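PDB 7CBC: De novo designed switch protein caging a hemagglutinin binder (sCageHA267_1S) from Synthetic construct, which probably acts as a biosensor switch, a designed helical cage that holds a hemagglutinin-binding domain until a triggering partner opens it. Local coordinates for residues A[34-45]-A[248-259]. Residues are numbered along the deposited sequence; the frame is centred on the assembly and turned at random.
Sequences QELNLELVYLAV and ARKAIARSKRES
Antiparallel helix packing in a designed six-helical bundle, built on a knob into a hole, is what I252 illustrates as it enters the pocket formed by L38, V41, Y42 and V45. The segments 34-45 and 248-259, from helices 3-46 and 245-268, run at 175° with their axes 10.0 Å apart. The knob's leading atom is I252 CD1, which comes within 3.5 Å of Y42 CA and also meets V41 CG1 and V45 CG2. Y42 swings its ring out toward R249 (chi1 -170°, CG opposite the backbone N), and the two side chains cross at about a right angle, CE1 lying 3.5 Å from R249 CB. The R249 guanidinium is turned 76° from that ring and has Y42 OH near its plane, at its edge. An alanine in place of Y42 would probably leave the aliphatic part of R249 without its aromatic neighbour and open one side of the hole that receives I252. One turn away, L38 directs CD1 against the backbone of K256, 3.5 Å from its CA. The interface then becomes polar: Q34 NE2 donates to S259 OG at 2.8 Å, with the serine oxygen close to the plane of the Q34 amide, and also bonds N232 of helix 195-239. S259 OG in turn donates to S255 O at 3.1 Å, on the opposite face of that carbonyl from S259 N, so this buried hydroxyl is both donor and acceptor. L235 of helix 195-239 touches L38 and I252, joining the pair to a third helix. An apolar seam that gives way at one end to a buried hydrogen-bond network is one example of the knobs-into-holes packing and polar networks that recur in designed helical bundles.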
ATOM      1  N   GLN A  34       0.604  -6.087  14.134  1.00 34.41           N
ATOM      2  CA  GLN A  34       1.377  -7.305  14.349  1.00 34.31           C
ATOM      3  C   GLN A  34       2.058  -7.289  15.708  1.00 33.94           C
ATOM      4  O   GLN A  34       2.085  -8.304  16.418  1.00 36.10           O
ATOM      5  CB  GLN A  34       2.424  -7.458  13.245  1.00 35.02           C
ATOM      6  CG  GLN A  34       3.295  -8.687  13.387  1.00 33.16           C
ATOM      7  CD  GLN A  34       2.533  -9.960  13.109  1.00 35.03           C
ATOM      8  OE1 GLN A  34       1.312  -9.947  12.925  1.00 38.55           O
ATOM      9  NE2 GLN A  34       3.252 -11.071  13.048  1.00 34.76           N
ATOM     10  N   GLU A  35       2.628  -6.142  16.072  1.00 33.51           N
ATOM     11  CA  GLU A  35       3.278  -5.993  17.365  1.00 37.70           C
ATOM     12  C   GLU A  35       2.315  -6.316  18.503  1.00 36.57           C
ATOM     13  O   GLU A  35       2.690  -6.988  19.474  1.00 37.04           O
ATOM     14  CB  GLU A  35       3.827  -4.571  17.482  1.00 38.03           C
ATOM     15  CG  GLU A  35       4.789  -4.374  18.617  1.00 45.46           C
ATOM     16  CD  GLU A  35       5.463  -3.022  18.591  1.00 48.39           C
ATOM     17  OE1 GLU A  35       5.323  -2.275  17.578  1.00 43.04           O
ATOM     18  OE2 GLU A  35       6.142  -2.722  19.598  1.00 46.43           O
ATOM     19  N   LEU A  36       1.057  -5.878  18.375  1.00 33.61           N
ATOM     20  CA  LEU A  36       0.030  -6.217  19.358  1.00 36.86           C
ATOM     21  C   LEU A  36      -0.299  -7.702  19.339  1.00 39.39           C
ATOM     22  O   LEU A  36      -0.454  -8.326  20.396  1.00 32.06           O
ATOM     23  CB  LEU A  36      -1.240  -5.408  19.108  1.00 34.63           C
ATOM     24  CG  LEU A  36      -1.161  -3.900  19.253  1.00 38.11           C
ATOM     25  CD1 LEU A  36      -2.574  -3.338  19.208  1.00 35.70           C
ATOM     26  CD2 LEU A  36      -0.461  -3.538  20.565  1.00 44.99           C
ATOM     27  N   ASN A  37      -0.466  -8.280  18.148  1.00 33.57           N
ATOM     28  CA  ASN A  37      -0.821  -9.694  18.094  1.00 33.72           C
ATOM     29  C   ASN A  37       0.248 -10.558  18.755  1.00 39.17           C
ATOM     30  O   ASN A  37      -0.074 -11.480  19.519  1.00 35.87           O
ATOM     31  CB  ASN A  37      -1.065 -10.137  16.656  1.00 29.33           C
ATOM     32  CG  ASN A  37      -1.668 -11.527  16.578  1.00 48.09           C
ATOM     33  OD1 ASN A  37      -2.878 -11.707  16.742  1.00 48.87           O
ATOM     34  ND2 ASN A  37      -0.824 -12.525  16.341  1.00 49.70           N
ATOM     35  N   LEU A  38       1.524 -10.272  18.491  1.00 34.43           N
ATOM     36  CA  LEU A  38       2.575 -11.066  19.115  1.00 37.22           C
ATOM     37  C   LEU A  38       2.530 -10.923  20.627  1.00 39.77           C
ATOM     38  O   LEU A  38       2.630 -11.918  21.357  1.00 39.13           O
ATOM     39  CB  LEU A  38       3.941 -10.667  18.570  1.00 34.25           C
ATOM     40  CG  LEU A  38       4.131 -11.036  17.095  1.00 42.56           C
ATOM     41  CD1 LEU A  38       5.577 -10.839  16.691  1.00 41.99           C
ATOM     42  CD2 LEU A  38       3.675 -12.472  16.822  1.00 38.37           C
ATOM     43  N   GLU A  39       2.359  -9.692  21.112  1.00 39.59           N
ATOM     44  CA  GLU A  39       2.247  -9.455  22.544  1.00 41.48           C
ATOM     45  C   GLU A  39       1.060 -10.199  23.142  1.00 44.81           C
ATOM     46  O   GLU A  39       1.155 -10.748  24.245  1.00 42.85           O
ATOM     47  CB  GLU A  39       2.122  -7.960  22.814  1.00 42.53           C
ATOM     48  CG  GLU A  39       3.392  -7.187  22.548  1.00 48.72           C
ATOM     49  CD  GLU A  39       4.149  -6.908  23.823  1.00 56.84           C
ATOM     50  OE1 GLU A  39       3.494  -6.802  24.886  1.00 61.18           O
ATOM     51  OE2 GLU A  39       5.394  -6.801  23.767  1.00 63.55           O
ATOM     52  N   LEU A  40      -0.069 -10.217  22.435  1.00 38.25           N
ATOM     53  CA  LEU A  40      -1.244 -10.905  22.955  1.00 39.42           C
ATOM     54  C   LEU A  40      -1.015 -12.410  23.036  1.00 44.93           C
ATOM     55  O   LEU A  40      -1.401 -13.059  24.021  1.00 45.10           O
ATOM     56  CB  LEU A  40      -2.452 -10.585  22.082  1.00 38.41           C
ATOM     57  CG  LEU A  40      -3.712 -11.348  22.481  1.00 41.75           C
ATOM     58  CD1 LEU A  40      -4.049 -11.097  23.958  1.00 37.39           C
ATOM     59  CD2 LEU A  40      -4.882 -11.000  21.563  1.00 34.19           C
ATOM     60  N   VAL A  41      -0.393 -12.989  22.006  1.00 41.82           N
ATOM     61  CA  VAL A  41      -0.062 -14.409  22.063  1.00 42.49           C
ATOM     62  C   VAL A  41       0.834 -14.692  23.258  1.00 46.80           C
ATOM     63  O   VAL A  41       0.640 -15.676  23.983  1.00 50.28           O
ATOM     64  CB  VAL A  41       0.600 -14.859  20.752  1.00 42.14           C
ATOM     65  CG1 VAL A  41       1.134 -16.265  20.904  1.00 45.21           C
ATOM     66  CG2 VAL A  41      -0.396 -14.791  19.630  1.00 39.26           C
ATOM     67  N   TYR A  42       1.821 -13.820  23.493  1.00 45.93           N
ATOM     68  CA  TYR A  42       2.783 -14.055  24.561  1.00 50.75           C
ATOM     69  C   TYR A  42       2.100 -14.063  25.923  1.00 52.92           C
ATOM     70  O   TYR A  42       2.455 -14.860  26.801  1.00 51.42           O
ATOM     71  CB  TYR A  42       3.893 -13.003  24.509  1.00 46.82           C
ATOM     72  CG  TYR A  42       5.061 -13.298  25.431  1.00 55.08           C
ATOM     73  CD1 TYR A  42       6.244 -13.842  24.939  1.00 60.29           C
ATOM     74  CD2 TYR A  42       4.982 -13.035  26.791  1.00 54.61           C
ATOM     75  CE1 TYR A  42       7.317 -14.120  25.783  1.00 59.55           C
ATOM     76  CE2 TYR A  42       6.037 -13.318  27.634  1.00 61.05           C
ATOM     77  CZ  TYR A  42       7.207 -13.846  27.132  1.00 65.02           C
ATOM     78  OH  TYR A  42       8.257 -14.112  27.992  1.00 67.31           O
ATOM     79  N   LEU A  43       1.109 -13.192  26.116  1.00 53.02           N
ATOM     80  CA  LEU A  43       0.416 -13.145  27.393  1.00 50.97           C
ATOM     81  C   LEU A  43      -0.559 -14.298  27.556  1.00 53.67           C
ATOM     82  O   LEU A  43      -0.786 -14.756  28.681  1.00 57.21           O
ATOM     83  CB  LEU A  43      -0.308 -11.810  27.548  1.00 53.25           C
ATOM     84  CG  LEU A  43       0.212 -10.993  28.738  1.00 62.33           C
ATOM     85  CD1 LEU A  43      -0.673  -9.786  28.976  1.00 61.24           C
ATOM     86  CD2 LEU A  43       0.328 -11.852  30.011  1.00 61.85           C
ATOM     87  N   ALA A  44      -1.137 -14.781  26.455  1.00 50.45           N
ATOM     88  CA  ALA A  44      -2.026 -15.934  26.512  1.00 51.38           C
ATOM     89  C   ALA A  44      -1.303 -17.205  26.935  1.00 52.25           C
ATOM     90  O   ALA A  44      -1.956 -18.147  27.389  1.00 50.47           O
ATOM     91  CB  ALA A  44      -2.691 -16.149  25.153  1.00 45.99           C
ATOM     92  N   VAL A  45       0.021 -17.259  26.765  1.00 54.16           N
ATOM     93  CA  VAL A  45       0.804 -18.382  27.273  1.00 54.34           C
ATOM     94  C   VAL A  45       0.839 -18.357  28.797  1.00 57.79           C
ATOM     95  O   VAL A  45       0.766 -19.403  29.454  1.00 60.10           O
ATOM     96  CB  VAL A  45       2.220 -18.347  26.665  1.00 52.26           C
ATOM     97  CG1 VAL A  45       3.136 -19.326  27.360  1.00 58.88           C
ATOM     98  CG2 VAL A  45       2.170 -18.633  25.171  1.00 55.01           C
ATOM     99  N   ALA A 248       7.777 -22.025  24.363  1.00 65.51           N
ATOM    100  CA  ALA A 248       6.756 -21.248  23.667  1.00 60.90           C
ATOM    101  C   ALA A 248       7.150 -19.778  23.582  1.00 62.18           C
ATOM    102  O   ALA A 248       6.922 -19.127  22.558  1.00 59.98           O
ATOM    103  CB  ALA A 248       5.403 -21.398  24.361  1.00 56.18           C
ATOM    104  N   ARG A 249       7.761 -19.241  24.644  1.00 64.64           N
ATOM    105  CA  ARG A 249       8.154 -17.835  24.637  1.00 59.69           C
ATOM    106  C   ARG A 249       9.245 -17.557  23.608  1.00 59.67           C
ATOM    107  O   ARG A 249       9.309 -16.450  23.065  1.00 53.23           O
ATOM    108  CB  ARG A 249       8.620 -17.406  26.027  1.00 60.84           C
ATOM    109  CG  ARG A 249       7.595 -17.628  27.130  1.00 66.71           C
ATOM    110  CD  ARG A 249       8.288 -17.835  28.482  1.00 69.28           C
ATOM    111  NE  ARG A 249       7.523 -18.690  29.387  1.00 68.03           N
ATOM    112  CZ  ARG A 249       6.627 -18.243  30.260  1.00 70.14           C
ATOM    113  NH1 ARG A 249       6.377 -16.941  30.341  1.00 71.18           N
ATOM    114  NH2 ARG A 249       5.981 -19.094  31.050  1.00 65.33           N
ATOM    115  N   LYS A 250      10.104 -18.537  23.322  1.00 60.20           N
ATOM    116  CA  LYS A 250      11.157 -18.327  22.338  1.00 58.50           C
ATOM    117  C   LYS A 250      10.700 -18.576  20.902  1.00 53.96           C
ATOM    118  O   LYS A 250      11.308 -18.029  19.974  1.00 53.80           O
ATOM    119  CB  LYS A 250      12.372 -19.203  22.663  1.00 58.09           C
ATOM    120  CG  LYS A 250      13.632 -18.392  22.952  1.00 54.51           C
ATOM    121  CD  LYS A 250      14.868 -19.268  23.085  1.00 58.85           C
ATOM    122  CE  LYS A 250      16.136 -18.421  23.156  1.00 58.22           C
ATOM    123  NZ  LYS A 250      16.088 -17.408  24.257  1.00 65.38           N
ATOM    124  N   ALA A 251       9.655 -19.384  20.692  1.00 53.30           N
ATOM    125  CA  ALA A 251       9.019 -19.422  19.378  1.00 52.55           C
ATOM    126  C   ALA A 251       8.365 -18.087  19.048  1.00 53.50           C
ATOM    127  O   ALA A 251       8.246 -17.721  17.872  1.00 51.66           O
ATOM    128  CB  ALA A 251       7.985 -20.547  19.316  1.00 50.89           C
ATOM    129  N   ILE A 252       7.931 -17.354  20.074  1.00 51.46           N
ATOM    130  CA  ILE A 252       7.430 -16.002  19.876  1.00 45.44           C
ATOM    131  C   ILE A 252       8.579 -15.054  19.562  1.00 51.52           C
ATOM    132  O   ILE A 252       8.492 -14.227  18.645  1.00 49.32           O
ATOM    133  CB  ILE A 252       6.645 -15.542  21.114  1.00 52.03           C
ATOM    134  CG1 ILE A 252       5.367 -16.365  21.269  1.00 49.16           C
ATOM    135  CG2 ILE A 252       6.360 -14.057  21.044  1.00 48.94           C
ATOM    136  CD1 ILE A 252       4.757 -16.270  22.641  1.00 52.84           C
ATOM    137  N   ALA A 253       9.674 -15.155  20.322  1.00 49.06           N
ATOM    138  CA  ALA A 253      10.847 -14.339  20.023  1.00 50.30           C
ATOM    139  C   ALA A 253      11.309 -14.549  18.582  1.00 48.77           C
ATOM    140  O   ALA A 253      11.642 -13.587  17.880  1.00 48.17           O
ATOM    141  CB  ALA A 253      11.968 -14.660  21.007  1.00 50.27           C
ATOM    142  N   ARG A 254      11.314 -15.803  18.126  1.00 46.92           N
ATOM    143  CA  ARG A 254      11.653 -16.113  16.742  1.00 44.32           C
ATOM    144  C   ARG A 254      10.640 -15.501  15.779  1.00 48.95           C
ATOM    145  O   ARG A 254      11.012 -14.995  14.712  1.00 47.17           O
ATOM    146  CB  ARG A 254      11.729 -17.635  16.578  1.00 50.84           C
ATOM    147  CG  ARG A 254      11.927 -18.178  15.164  1.00 50.30           C
ATOM    148  CD  ARG A 254      12.296 -19.687  15.195  1.00 54.75           C
ATOM    149  NE  ARG A 254      11.148 -20.598  15.281  1.00 48.31           N
ATOM    150  CZ  ARG A 254      10.828 -21.312  16.360  1.00 56.92           C
ATOM    151  NH1 ARG A 254      11.562 -21.217  17.462  1.00 59.71           N
ATOM    152  NH2 ARG A 254       9.773 -22.128  16.344  1.00 50.54           N
ATOM    153  N   SER A 255       9.356 -15.527  16.145  1.00 48.65           N
ATOM    154  CA  SER A 255       8.331 -14.924  15.303  1.00 46.97           C
ATOM    155  C   SER A 255       8.425 -13.405  15.291  1.00 46.53           C
ATOM    156  O   SER A 255       8.113 -12.779  14.272  1.00 45.18           O
ATOM    157  CB  SER A 255       6.941 -15.362  15.758  1.00 45.74           C
ATOM    158  OG  SER A 255       6.596 -16.603  15.176  1.00 48.05           O
ATOM    159  N   LYS A 256       8.847 -12.790  16.398  1.00 43.92           N
ATOM    160  CA  LYS A 256       9.057 -11.346  16.372  1.00 44.48           C
ATOM    161  C   LYS A 256      10.206 -10.975  15.436  1.00 49.02           C
ATOM    162  O   LYS A 256      10.112  -9.997  14.681  1.00 48.67           O
ATOM    163  CB  LYS A 256       9.298 -10.822  17.787  1.00 47.10           C
ATOM    164  CG  LYS A 256       9.046  -9.332  17.943  1.00 49.37           C
ATOM    165  CD  LYS A 256       8.972  -8.906  19.406  1.00 47.06           C
ATOM    166  CE  LYS A 256       8.517  -7.448  19.520  1.00 51.60           C
ATOM    167  NZ  LYS A 256       7.027  -7.302  19.467  1.00 47.14           N
ATOM    168  N   ARG A 257      11.284 -11.767  15.438  1.00 50.69           N
ATOM    169  CA  ARG A 257      12.416 -11.476  14.559  1.00 48.26           C
ATOM    170  C   ARG A 257      12.023 -11.563  13.090  1.00 45.12           C
ATOM    171  O   ARG A 257      12.431 -10.718  12.283  1.00 44.34           O
ATOM    172  CB  ARG A 257      13.577 -12.430  14.842  1.00 51.31           C
ATOM    173  CG  ARG A 257      14.333 -12.161  16.136  1.00 52.90           C
ATOM    174  CD  ARG A 257      15.611 -12.992  16.191  1.00 54.28           C
ATOM    175  NE  ARG A 257      15.388 -14.402  15.861  1.00 48.35           N
ATOM    176  CZ  ARG A 257      15.122 -15.352  16.753  1.00 52.63           C
ATOM    177  NH1 ARG A 257      15.028 -15.048  18.044  1.00 48.42           N
ATOM    178  NH2 ARG A 257      14.943 -16.608  16.352  1.00 49.60           N
ATOM    179  N   GLU A 258      11.238 -12.581  12.717  1.00 42.83           N
ATOM    180  CA  GLU A 258      10.878 -12.736  11.309  1.00 47.29           C
ATOM    181  C   GLU A 258       9.834 -11.706  10.889  1.00 42.95           C
ATOM    182  O   GLU A 258       9.865 -11.216   9.754  1.00 41.71           O
ATOM    183  CB  GLU A 258      10.382 -14.156  11.034  1.00 46.12           C
ATOM    184  CG  GLU A 258      10.193 -14.498   9.536  1.00 42.93           C
ATOM    185  CD  GLU A 258      11.499 -14.525   8.735  1.00 45.28           C
ATOM    186  OE1 GLU A 258      11.442 -14.347   7.496  1.00 45.82           O
ATOM    187  OE2 GLU A 258      12.580 -14.727   9.337  1.00 45.51           O
ATOM    188  N   SER A 259       8.906 -11.361  11.787  1.00 43.77           N
ATOM    189  CA  SER A 259       7.981 -10.265  11.510  1.00 41.58           C
ATOM    190  C   SER A 259       8.731  -8.980  11.187  1.00 41.62           C
ATOM    191  O   SER A 259       8.352  -8.245  10.266  1.00 40.75           O
ATOM    192  CB  SER A 259       7.041 -10.042  12.698  1.00 40.83           C
ATOM    193  OG  SER A 259       6.060 -11.056  12.765  1.00 38.90           O
TER